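Long-range contact in Esterase/lipase (PDB 3K6K), which probably hydrolyses carboxylic ester bonds, as a homologue of hormone-sensitive lipase with the alpha/beta hydrolase fold: residues M177-M183 against L240-H246. Residues are numbered along the deposited sequence; the frame is centred on the assembly and turned at random.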
# COMPACT_ATOMS: atom_id res chain seq x y z
N MET A 177 -11.87 0.54 -19.95
CA MET A 177 -10.73 0.54 -19.04
C MET A 177 -10.01 -0.80 -19.13
O MET A 177 -10.64 -1.82 -19.32
CB MET A 177 -11.14 0.83 -17.60
CG MET A 177 -11.57 2.28 -17.30
SD MET A 177 -10.31 3.54 -17.66
CE MET A 177 -10.84 4.86 -16.66
N PRO A 178 -8.67 -0.78 -18.96
CA PRO A 178 -7.80 -1.91 -19.06
C PRO A 178 -7.93 -2.83 -17.87
O PRO A 178 -8.60 -2.50 -16.92
CB PRO A 178 -6.41 -1.30 -19.08
CG PRO A 178 -6.57 0.14 -19.30
CD PRO A 178 -7.92 0.48 -18.76
N ALA A 179 -7.30 -4.01 -17.96
CA ALA A 179 -7.29 -4.93 -16.84
C ALA A 179 -6.60 -4.40 -15.56
O ALA A 179 -6.92 -4.89 -14.52
CB ALA A 179 -6.72 -6.27 -17.26
N GLY A 180 -5.71 -3.41 -15.65
CA GLY A 180 -5.01 -2.83 -14.46
C GLY A 180 -3.98 -1.73 -14.77
O GLY A 180 -3.60 -1.51 -15.91
N LEU A 181 -3.55 -1.01 -13.76
CA LEU A 181 -2.55 -0.02 -13.90
C LEU A 181 -1.37 -0.42 -13.00
O LEU A 181 -1.58 -0.60 -11.77
CB LEU A 181 -3.13 1.34 -13.45
CG LEU A 181 -4.41 1.85 -14.17
CD1 LEU A 181 -5.06 2.96 -13.43
CD2 LEU A 181 -4.11 2.32 -15.58
N VAL A 182 -0.14 -0.58 -13.55
CA VAL A 182 1.08 -0.64 -12.71
C VAL A 182 1.92 0.63 -12.72
O VAL A 182 2.20 1.21 -13.78
CB VAL A 182 1.95 -1.81 -13.06
CG1 VAL A 182 3.10 -1.94 -12.05
CG2 VAL A 182 1.11 -3.10 -13.06
N MET A 183 2.38 1.08 -11.55
CA MET A 183 3.17 2.32 -11.44
C MET A 183 4.40 2.17 -10.53
O MET A 183 4.31 1.78 -9.38
CB MET A 183 2.31 3.51 -10.98
CG MET A 183 1.15 3.85 -11.92
SD MET A 183 0.03 5.03 -11.13
CE MET A 183 -1.15 3.91 -10.41
N LEU A 240 -11.42 4.40 -12.33
CA LEU A 240 -10.13 3.80 -12.71
C LEU A 240 -10.03 2.35 -12.25
O LEU A 240 -10.63 2.00 -11.22
CB LEU A 240 -9.00 4.64 -12.17
CG LEU A 240 -8.86 6.01 -12.87
CD1 LEU A 240 -7.62 6.65 -12.37
CD2 LEU A 240 -8.79 5.93 -14.40
N PRO A 241 -9.31 1.52 -13.02
CA PRO A 241 -9.06 0.09 -12.80
C PRO A 241 -8.01 -0.21 -11.72
O PRO A 241 -7.30 0.71 -11.24
CB PRO A 241 -8.53 -0.38 -14.16
CG PRO A 241 -8.19 0.81 -14.94
CD PRO A 241 -8.68 2.03 -14.25
N GLU A 242 -7.90 -1.46 -11.30
CA GLU A 242 -7.02 -1.73 -10.15
C GLU A 242 -5.56 -1.30 -10.30
O GLU A 242 -4.95 -1.46 -11.36
CB GLU A 242 -7.14 -3.13 -9.64
CG GLU A 242 -7.20 -4.17 -10.68
CD GLU A 242 -7.80 -5.49 -10.13
OE1 GLU A 242 -7.52 -5.85 -8.97
OE2 GLU A 242 -8.52 -6.17 -10.89
N MET A 243 -5.01 -0.76 -9.22
CA MET A 243 -3.70 -0.17 -9.23
C MET A 243 -2.74 -0.99 -8.35
O MET A 243 -3.11 -1.41 -7.25
CB MET A 243 -3.80 1.24 -8.69
CG MET A 243 -4.49 2.25 -9.60
SD MET A 243 -4.45 3.83 -8.71
CE MET A 243 -5.13 5.06 -9.84
N LEU A 244 -1.53 -1.24 -8.88
CA LEU A 244 -0.41 -1.74 -8.11
C LEU A 244 0.62 -0.63 -8.22
O LEU A 244 0.96 -0.22 -9.32
CB LEU A 244 0.10 -3.06 -8.67
CG LEU A 244 1.31 -3.70 -7.92
CD1 LEU A 244 0.93 -4.36 -6.52
CD2 LEU A 244 2.06 -4.67 -8.84
N ILE A 245 1.02 -0.07 -7.08
CA ILE A 245 2.11 0.91 -6.96
C ILE A 245 3.33 0.27 -6.22
O ILE A 245 3.20 -0.36 -5.16
CB ILE A 245 1.62 2.23 -6.22
CG1 ILE A 245 0.36 2.80 -6.85
CG2 ILE A 245 2.71 3.32 -6.27
CD1 ILE A 245 -0.30 3.73 -6.02
N HIS A 246 4.50 0.36 -6.81
CA HIS A 246 5.72 0.06 -6.05
C HIS A 246 6.53 1.32 -5.84
O HIS A 246 6.45 2.23 -6.67
CB HIS A 246 6.55 -0.99 -6.73
CG HIS A 246 6.01 -2.35 -6.52
ND1 HIS A 246 6.74 -3.49 -6.79
CD2 HIS A 246 4.84 -2.76 -5.99
CE1 HIS A 246 6.01 -4.54 -6.49
NE2 HIS A 246 4.87 -4.13 -5.97
O HOH W 1 -9.35 -3.37 -12.73
O HOH W 2 -8.47 -7.42 -12.98
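The pyrrolidine ring of P241 is sandwiched: L181 CD1 lies over one face, 3.8 Å from P241 CD, while M177 CB approaches the other, 4.0 Å from P241 CG. At the CB-CG edge stand P178 O and P178 CD. M177 also brings its SD to 4.1 Å from P241 CD. Beyond P241 the chains become neighbouring parallel strands, 180-184 and 243-248, inside the alpha/beta hydrolase sheet between strands 151-156 and 271-276. Their ladder starts with L181 N to E242 O (2.8 Å); L181 O then receives L244 N, and M183 joins L244 O and H246 N through its own N and O. L181, M243, M183 and I245 share the face under helices 158-172 and 254-266; V182 and L244 face helix 291-305. M183 turns at chi3 (-93°), setting its CE 3.7 Å from M243 SD and 4.0 Å from I245 CG1. Were M243 cut back to an alanine, the M183 methyl and L181 CD1 would probably lose the thioether chain they both pack on. At the strand entrance a water accepts from E242 N (2.8 Å), and E242 OE1 is held in a salt bridge by R307 NE.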